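Local coordinates for protein flavodoxin (Aquifex aeolicus, PDB 2ARK) that probably serves as a low-potential electron donor to redox enzymes, carrying its electrons on a bound FMN cofactor, at residues 4-18 and 49-63. Residues are numbered along the deposited sequence; the frame is centred on the assembly and turned at random.
Sequences MGKVLVIYDTRTGNT and DVLWADGLAVGSPTN. With PO4 (phosphate ion), chain G.
Trp52 holds CG opposite its backbone N (chi1 172°), while Lys6 turns CG away from its own carbonyl carbon (chi1 -77°); together these torsions lay the lysine's methylenes over one face of the indole. Lys6 CB sits 3.7 Å above the centroid of the six-membered ring in a CH-pi contact, and NZ makes a longer cation-pi approach to the five-membered ring. Val7 O meets the indole at its edge, in plane, 3.4 Å from Trp52 CZ3. With Trp52 reduced to an alanine, the Lys6 methylenes would probably lose the ring they lie on, and Arg38 its cation-pi partner. The carbonyl Lys6 O takes two donors, Asp54 N at 2.7 Å and Gly55 N at 3.1 Å, and Asp54 OD2 accepts from Lys6 N. From there strands 5-11 and 55-61 run parallel, bonded from Leu8 N to Gly55 O through to Asp12 N and Gly59 O. Ile10 and Val58 lie side by side, their CG2 atoms 3.8 Å apart. Past the strand end, Thr15 N and Thr18 N bond a phosphate ion, probably from the crystallisation liquor. Strand 5-11 running into a phosphate-holding loop ahead of helix 17-30 is typical of flavodoxins, whose corresponding loop holds the FMN phosphate.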
HETATM    1  N   MSE A   4     -21.819 -17.903  21.117  1.00 40.32           N
HETATM    2  CA  MSE A   4     -21.348 -16.521  21.224  1.00 41.23           C
HETATM    3  C   MSE A   4     -20.408 -16.207  20.063  1.00 38.63           C
HETATM    4  O   MSE A   4     -19.733 -17.095  19.539  1.00 38.59           O
HETATM    5  CB  MSE A   4     -20.601 -16.297  22.541  1.00 40.53           C
HETATM    6  CG  MSE A   4     -21.443 -16.360  23.788  1.00 43.29           C
HETATM    7 SE   MSE A   4     -20.348 -16.293  25.471  1.00 48.93          SE
HETATM    8  CE  MSE A   4     -20.312 -14.259  25.725  1.00 46.94           C
ATOM      9  N   GLY A   5     -20.358 -14.943  19.662  1.00 37.04           N
ATOM     10  CA  GLY A   5     -19.318 -14.476  18.749  1.00 34.36           C
ATOM     11  C   GLY A   5     -17.966 -14.646  19.415  1.00 32.96           C
ATOM     12  O   GLY A   5     -17.807 -14.354  20.586  1.00 32.93           O
ATOM     13  N   LYS A   6     -16.999 -15.153  18.669  1.00 31.83           N
ATOM     14  CA  LYS A   6     -15.664 -15.450  19.187  1.00 30.87           C
ATOM     15  C   LYS A   6     -14.665 -14.460  18.567  1.00 29.87           C
ATOM     16  O   LYS A   6     -14.448 -14.476  17.343  1.00 28.49           O
ATOM     17  CB  LYS A   6     -15.275 -16.896  18.837  1.00 31.23           C
ATOM     18  CG  LYS A   6     -15.909 -17.957  19.693  1.00 31.00           C
ATOM     19  CD  LYS A   6     -16.445 -19.071  18.822  1.00 34.65           C
ATOM     20  CE  LYS A   6     -15.518 -20.266  18.713  1.00 35.73           C
ATOM     21  NZ  LYS A   6     -15.941 -21.135  17.580  1.00 35.53           N
ATOM     22  N   VAL A   7     -14.111 -13.584  19.418  1.00 28.83           N
ATOM     23  CA  VAL A   7     -13.164 -12.542  19.000  1.00 28.19           C
ATOM     24  C   VAL A   7     -11.760 -12.727  19.620  1.00 28.13           C
ATOM     25  O   VAL A   7     -11.607 -12.900  20.833  1.00 29.19           O
ATOM     26  CB  VAL A   7     -13.751 -11.122  19.281  1.00 28.15           C
ATOM     27  CG1 VAL A   7     -12.707 -10.023  19.136  1.00 26.19           C
ATOM     28  CG2 VAL A   7     -14.909 -10.834  18.346  1.00 28.67           C
ATOM     29  N   LEU A   8     -10.740 -12.705  18.775  1.00 28.27           N
ATOM     30  CA  LEU A   8      -9.335 -12.779  19.209  1.00 27.92           C
ATOM     31  C   LEU A   8      -8.709 -11.414  19.056  1.00 27.25           C
ATOM     32  O   LEU A   8      -8.690 -10.838  17.956  1.00 27.86           O
ATOM     33  CB  LEU A   8      -8.545 -13.769  18.347  1.00 27.39           C
ATOM     34  CG  LEU A   8      -7.325 -14.551  18.858  1.00 29.98           C
ATOM     35  CD1 LEU A   8      -6.321 -14.720  17.729  1.00 27.29           C
ATOM     36  CD2 LEU A   8      -6.602 -14.049  20.168  1.00 29.04           C
ATOM     37  N   VAL A   9      -8.218 -10.871  20.156  1.00 26.69           N
ATOM     38  CA  VAL A   9      -7.392  -9.679  20.078  1.00 25.80           C
ATOM     39  C   VAL A   9      -5.971 -10.150  20.333  1.00 26.25           C
ATOM     40  O   VAL A   9      -5.658 -10.610  21.411  1.00 25.62           O
ATOM     41  CB  VAL A   9      -7.826  -8.572  21.070  1.00 25.62           C
ATOM     42  CG1 VAL A   9      -6.978  -7.286  20.873  1.00 23.23           C
ATOM     43  CG2 VAL A   9      -9.293  -8.274  20.887  1.00 23.63           C
ATOM     44  N   ILE A  10      -5.125 -10.059  19.314  1.00 26.52           N
ATOM     45  CA  ILE A  10      -3.751 -10.537  19.439  1.00 27.67           C
ATOM     46  C   ILE A  10      -2.837  -9.346  19.139  1.00 26.88           C
ATOM     47  O   ILE A  10      -3.105  -8.614  18.206  1.00 27.18           O
ATOM     48  CB  ILE A  10      -3.521 -11.776  18.503  1.00 27.73           C
ATOM     49  CG1 ILE A  10      -2.164 -12.389  18.714  1.00 28.43           C
ATOM     50  CG2 ILE A  10      -3.747 -11.454  16.984  1.00 25.86           C
ATOM     51  CD1 ILE A  10      -1.760 -13.274  17.477  1.00 30.10           C
ATOM     52  N   TYR A  11      -1.802  -9.101  19.949  1.00 26.28           N
ATOM     53  CA  TYR A  11      -0.962  -7.875  19.770  1.00 24.89           C
ATOM     54  C   TYR A  11       0.515  -8.163  20.052  1.00 25.03           C
ATOM     55  O   TYR A  11       0.852  -9.051  20.835  1.00 23.33           O
ATOM     56  CB  TYR A  11      -1.456  -6.707  20.657  1.00 23.94           C
ATOM     57  CG  TYR A  11      -1.287  -7.033  22.111  1.00 23.81           C
ATOM     58  CD1 TYR A  11      -0.159  -6.624  22.809  1.00 22.48           C
ATOM     59  CD2 TYR A  11      -2.209  -7.841  22.771  1.00 22.04           C
ATOM     60  CE1 TYR A  11       0.037  -7.005  24.141  1.00 21.84           C
ATOM     61  CE2 TYR A  11      -2.037  -8.197  24.089  1.00 22.58           C
ATOM     62  CZ  TYR A  11      -0.920  -7.775  24.769  1.00 22.44           C
ATOM     63  OH  TYR A  11      -0.745  -8.159  26.071  1.00 23.95           O
ATOM     64  N   ASP A  12       1.386  -7.414  19.376  1.00 25.89           N
ATOM     65  CA  ASP A  12       2.763  -7.253  19.775  1.00 26.56           C
ATOM     66  C   ASP A  12       2.894  -5.848  20.360  1.00 27.76           C
ATOM     67  O   ASP A  12       2.006  -5.004  20.176  1.00 28.50           O
ATOM     68  CB  ASP A  12       3.690  -7.432  18.577  1.00 26.76           C
ATOM     69  CG  ASP A  12       5.153  -7.640  18.987  1.00 27.37           C
ATOM     70  OD1 ASP A  12       5.443  -7.680  20.191  1.00 28.32           O
ATOM     71  OD2 ASP A  12       6.036  -7.728  18.119  1.00 27.68           O
ATOM     72  N   THR A  13       3.993  -5.584  21.058  1.00 28.68           N
ATOM     73  CA  THR A  13       4.253  -4.253  21.615  1.00 29.99           C
ATOM     74  C   THR A  13       5.770  -4.034  21.897  1.00 31.09           C
ATOM     75  O   THR A  13       6.481  -4.959  22.275  1.00 30.62           O
ATOM     76  CB  THR A  13       3.354  -4.015  22.909  1.00 30.66           C
ATOM     77  OG1 THR A  13       3.475  -2.665  23.346  1.00 31.16           O
ATOM     78  CG2 THR A  13       3.730  -4.973  24.065  1.00 28.25           C
ATOM     79  N   ARG A  14       6.285  -2.831  21.680  1.00 32.63           N
ATOM     80  CA  ARG A  14       7.606  -2.510  22.247  1.00 34.38           C
ATOM     81  C   ARG A  14       7.599  -1.897  23.633  1.00 32.49           C
ATOM     82  O   ARG A  14       8.386  -2.325  24.473  1.00 32.98           O
ATOM     83  CB  ARG A  14       8.574  -1.746  21.321  1.00 34.76           C
ATOM     84  CG  ARG A  14       8.000  -0.888  20.195  1.00 38.13           C
ATOM     85  CD  ARG A  14       9.010   0.287  19.854  1.00 39.41           C
ATOM     86  NE  ARG A  14      10.130   0.060  18.902  1.00 44.00           N
ATOM     87  CZ  ARG A  14      10.540  -1.107  18.389  1.00 46.65           C
ATOM     88  NH1 ARG A  14       9.940  -2.265  18.709  1.00 47.58           N
ATOM     89  NH2 ARG A  14      11.567  -1.112  17.527  1.00 45.20           N
ATOM     90  N   THR A  15       6.706  -0.938  23.881  1.00 31.34           N
ATOM     91  CA  THR A  15       6.682  -0.186  25.153  1.00 30.39           C
ATOM     92  C   THR A  15       5.436  -0.368  25.990  1.00 29.23           C
ATOM     93  O   THR A  15       5.396   0.081  27.140  1.00 29.20           O
ATOM     94  CB  THR A  15       6.822   1.331  24.945  1.00 30.43           C
ATOM     95  OG1 THR A  15       5.770   1.788  24.069  1.00 31.78           O
ATOM     96  CG2 THR A  15       8.177   1.651  24.375  1.00 30.70           C
ATOM     97  N   GLY A  16       4.407  -0.974  25.412  1.00 27.65           N
ATOM     98  CA  GLY A  16       3.149  -1.130  26.103  1.00 25.81           C
ATOM     99  C   GLY A  16       1.999  -0.386  25.460  1.00 25.34           C
ATOM    100  O   GLY A  16       0.848  -0.634  25.789  1.00 25.67           O
ATOM    101  N   ASN A  17       2.285   0.523  24.538  1.00 24.55           N
ATOM    102  CA  ASN A  17       1.246   1.379  23.987  1.00 23.57           C
ATOM    103  C   ASN A  17       0.230   0.564  23.245  1.00 24.16           C
ATOM    104  O   ASN A  17      -0.971   0.728  23.489  1.00 24.66           O
ATOM    105  CB  ASN A  17       1.844   2.452  23.100  1.00 22.95           C
ATOM    106  CG  ASN A  17       2.689   3.439  23.881  1.00 24.93           C
ATOM    107  OD1 ASN A  17       2.426   3.720  25.057  1.00 26.19           O
ATOM    108  ND2 ASN A  17       3.722   3.964  23.235  1.00 24.87           N
ATOM    109  N   THR A  18       0.700  -0.335  22.365  1.00 23.53           N
ATOM    110  CA  THR A  18      -0.180  -1.230  21.628  1.00 23.54           C
ATOM    111  C   THR A  18      -0.937  -2.205  22.557  1.00 24.62           C
ATOM    112  O   THR A  18      -2.090  -2.555  22.238  1.00 25.04           O
ATOM    113  CB  THR A  18       0.545  -1.955  20.450  1.00 23.78           C
ATOM    114  OG1 THR A  18       1.264  -0.971  19.693  1.00 24.18           O
ATOM    115  CG2 THR A  18      -0.457  -2.662  19.490  1.00 20.75           C
ATOM    116  N   ASP A  49      -5.995 -20.576  19.051  1.00 30.36           N
ATOM    117  CA  ASP A  49      -6.694 -19.307  19.283  1.00 30.10           C
ATOM    118  C   ASP A  49      -7.314 -18.782  18.025  1.00 29.89           C
ATOM    119  O   ASP A  49      -8.414 -18.226  18.068  1.00 30.13           O
ATOM    120  CB  ASP A  49      -5.737 -18.236  19.816  1.00 29.98           C
ATOM    121  CG  ASP A  49      -5.299 -18.512  21.233  1.00 30.92           C
ATOM    122  OD1 ASP A  49      -6.159 -19.038  21.981  1.00 31.70           O
ATOM    123  OD2 ASP A  49      -4.113 -18.234  21.582  1.00 30.20           O
ATOM    124  N   VAL A  50      -6.597 -18.958  16.912  1.00 29.68           N
ATOM    125  CA  VAL A  50      -6.985 -18.387  15.627  1.00 29.26           C
ATOM    126  C   VAL A  50      -8.098 -19.235  15.043  1.00 28.95           C
ATOM    127  O   VAL A  50      -9.110 -18.712  14.559  1.00 30.04           O
ATOM    128  CB  VAL A  50      -5.742 -18.232  14.663  1.00 29.93           C
ATOM    129  CG1 VAL A  50      -6.165 -17.923  13.237  1.00 28.27           C
ATOM    130  CG2 VAL A  50      -4.789 -17.141  15.193  1.00 28.77           C
ATOM    131  N   LEU A  51      -7.926 -20.545  15.135  1.00 27.78           N
ATOM    132  CA  LEU A  51      -8.974 -21.504  14.786  1.00 26.96           C
ATOM    133  C   LEU A  51     -10.280 -21.290  15.563  1.00 26.84           C
ATOM    134  O   LEU A  51     -11.370 -21.485  15.043  1.00 26.90           O
ATOM    135  CB  LEU A  51      -8.463 -22.920  15.030  1.00 26.26           C
ATOM    136  CG  LEU A  51      -7.437 -23.417  14.024  1.00 25.34           C
ATOM    137  CD1 LEU A  51      -6.711 -24.645  14.589  1.00 23.48           C
ATOM    138  CD2 LEU A  51      -8.142 -23.733  12.695  1.00 22.72           C
ATOM    139  N   TRP A  52     -10.151 -20.904  16.822  1.00 26.69           N
ATOM    140  CA  TRP A  52     -11.289 -20.598  17.663  1.00 26.38           C
ATOM    141  C   TRP A  52     -11.995 -19.320  17.201  1.00 26.93           C
ATOM    142  O   TRP A  52     -13.216 -19.269  17.208  1.00 28.25           O
ATOM    143  CB  TRP A  52     -10.795 -20.504  19.109  1.00 25.58           C
ATOM    144  CG  TRP A  52     -11.782 -20.026  20.095  1.00 25.34           C
ATOM    145  CD1 TRP A  52     -12.676 -20.794  20.800  1.00 23.93           C
ATOM    146  CD2 TRP A  52     -11.988 -18.662  20.518  1.00 23.86           C
ATOM    147  NE1 TRP A  52     -13.422 -19.988  21.634  1.00 25.17           N
ATOM    148  CE2 TRP A  52     -13.022 -18.679  21.482  1.00 24.54           C
ATOM    149  CE3 TRP A  52     -11.385 -17.430  20.187  1.00 22.87           C
ATOM    150  CZ2 TRP A  52     -13.479 -17.504  22.119  1.00 24.19           C
ATOM    151  CZ3 TRP A  52     -11.832 -16.269  20.825  1.00 22.54           C
ATOM    152  CH2 TRP A  52     -12.872 -16.314  21.772  1.00 23.10           C
ATOM    153  N   ALA A  53     -11.240 -18.313  16.760  1.00 27.54           N
ATOM    154  CA  ALA A  53     -11.774 -16.970  16.462  1.00 28.01           C
ATOM    155  C   ALA A  53     -12.694 -16.878  15.242  1.00 28.86           C
ATOM    156  O   ALA A  53     -12.407 -17.451  14.185  1.00 29.80           O
ATOM    157  CB  ALA A  53     -10.638 -15.969  16.314  1.00 27.26           C
ATOM    158  N   ASP A  54     -13.797 -16.145  15.383  1.00 28.99           N
ATOM    159  CA  ASP A  54     -14.598 -15.755  14.215  1.00 29.05           C
ATOM    160  C   ASP A  54     -14.019 -14.495  13.607  1.00 28.69           C
ATOM    161  O   ASP A  54     -13.986 -14.353  12.394  1.00 29.23           O
ATOM    162  CB  ASP A  54     -16.065 -15.523  14.602  1.00 28.78           C
ATOM    163  CG  ASP A  54     -16.738 -16.792  15.065  1.00 29.69           C
ATOM    164  OD1 ASP A  54     -16.565 -17.807  14.362  1.00 32.16           O
ATOM    165  OD2 ASP A  54     -17.429 -16.792  16.114  1.00 28.43           O
ATOM    166  N   GLY A  55     -13.584 -13.586  14.484  1.00 28.22           N
ATOM    167  CA  GLY A  55     -13.025 -12.303  14.138  1.00 27.07           C
ATOM    168  C   GLY A  55     -11.739 -12.077  14.905  1.00 26.87           C
ATOM    169  O   GLY A  55     -11.598 -12.553  16.034  1.00 25.95           O
ATOM    170  N   LEU A  56     -10.800 -11.380  14.254  1.00 26.81           N
ATOM    171  CA  LEU A  56      -9.478 -11.050  14.809  1.00 27.82           C
ATOM    172  C   LEU A  56      -9.182  -9.558  14.725  1.00 27.22           C
ATOM    173  O   LEU A  56      -9.410  -8.945  13.681  1.00 27.66           O
ATOM    174  CB  LEU A  56      -8.356 -11.749  14.028  1.00 28.40           C
ATOM    175  CG  LEU A  56      -8.260 -13.263  14.071  1.00 30.69           C
ATOM    176  CD1 LEU A  56      -9.254 -13.869  13.035  1.00 31.59           C
ATOM    177  CD2 LEU A  56      -6.829 -13.652  13.779  1.00 30.49           C
ATOM    178  N   ALA A  57      -8.657  -8.984  15.811  1.00 26.43           N
ATOM    179  CA  ALA A  57      -8.000  -7.681  15.737  1.00 25.51           C
ATOM    180  C   ALA A  57      -6.518  -7.920  15.967  1.00 25.09           C
ATOM    181  O   ALA A  57      -6.130  -8.580  16.913  1.00 25.46           O
ATOM    182  CB  ALA A  57      -8.584  -6.703  16.764  1.00 25.17           C
ATOM    183  N   VAL A  58      -5.687  -7.439  15.061  1.00 25.48           N
ATOM    184  CA  VAL A  58      -4.264  -7.714  15.148  1.00 24.95           C
ATOM    185  C   VAL A  58      -3.562  -6.376  15.302  1.00 24.77           C
ATOM    186  O   VAL A  58      -3.721  -5.514  14.464  1.00 24.85           O
ATOM    187  CB  VAL A  58      -3.766  -8.463  13.865  1.00 25.39           C
ATOM    188  CG1 VAL A  58      -2.233  -8.647  13.896  1.00 24.69           C
ATOM    189  CG2 VAL A  58      -4.523  -9.799  13.647  1.00 22.79           C
ATOM    190  N   GLY A  59      -2.822  -6.185  16.387  1.00 24.60           N
ATOM    191  CA  GLY A  59      -2.172  -4.903  16.641  1.00 23.18           C
ATOM    192  C   GLY A  59      -0.681  -5.015  16.703  1.00 23.64           C
ATOM    193  O   GLY A  59      -0.132  -6.029  17.144  1.00 23.36           O
ATOM    194  N   SER A  60      -0.002  -3.981  16.239  1.00 23.47           N
ATOM    195  CA  SER A  60       1.432  -3.977  16.292  1.00 23.41           C
ATOM    196  C   SER A  60       1.897  -2.558  16.487  1.00 23.72           C
ATOM    197  O   SER A  60       1.240  -1.630  16.000  1.00 25.14           O
ATOM    198  CB  SER A  60       1.982  -4.473  14.963  1.00 24.23           C
ATOM    199  OG  SER A  60       3.415  -4.407  14.903  1.00 24.42           O
ATOM    200  N   PRO A  61       3.059  -2.368  17.143  1.00 22.50           N
ATOM    201  CA  PRO A  61       3.683  -1.048  17.043  1.00 22.05           C
ATOM    202  C   PRO A  61       4.023  -0.776  15.576  1.00 22.48           C
ATOM    203  O   PRO A  61       4.250  -1.721  14.804  1.00 22.54           O
ATOM    204  CB  PRO A  61       4.971  -1.209  17.873  1.00 22.37           C
ATOM    205  CG  PRO A  61       5.239  -2.721  17.915  1.00 22.30           C
ATOM    206  CD  PRO A  61       3.855  -3.322  17.937  1.00 22.17           C
ATOM    207  N   THR A  62       4.053   0.484  15.162  1.00 22.74           N
ATOM    208  CA  THR A  62       4.551   0.802  13.833  1.00 22.77           C
ATOM    209  C   THR A  62       6.043   0.666  13.852  1.00 23.18           C
ATOM    210  O   THR A  62       6.719   1.484  14.432  1.00 22.70           O
ATOM    211  CB  THR A  62       4.203   2.259  13.442  1.00 23.05           C
ATOM    212  OG1 THR A  62       2.785   2.378  13.400  1.00 25.80           O
ATOM    213  CG2 THR A  62       4.778   2.637  12.043  1.00 21.10           C
ATOM    214  N   ASN A  63       6.563  -0.373  13.230  1.00 25.22           N
ATOM    215  CA  ASN A  63       8.014  -0.574  13.194  1.00 26.85           C
ATOM    216  C   ASN A  63       8.534  -0.439  11.751  1.00 28.28           C
ATOM    217  O   ASN A  63       8.307  -1.326  10.909  1.00 28.42           O
ATOM    218  CB  ASN A  63       8.420  -1.932  13.802  1.00 26.60           C
ATOM    219  CG  ASN A  63       8.214  -2.012  15.337  1.00 26.68           C
ATOM    220  OD1 ASN A  63       8.251  -3.101  15.915  1.00 26.59           O
ATOM    221  ND2 ASN A  63       8.028  -0.878  15.986  1.00 25.45           N
TER
HETATM  222  P   PO4 G 501       4.113  -0.287  21.565  0.60 18.17           P
HETATM  223  O1  PO4 G 501       4.068   0.889  20.618  0.60 23.64           O
HETATM  224  O2  PO4 G 501       5.471  -0.863  21.553  0.60 24.83           O
HETATM  225  O3  PO4 G 501       3.898   0.133  22.973  0.60 25.54           O
HETATM  226  O4  PO4 G 501       3.173  -1.352  21.166  0.60 23.55           O
HETATM  227  O   HOH W   1     -19.305 -17.823  17.233  1.00 41.20           O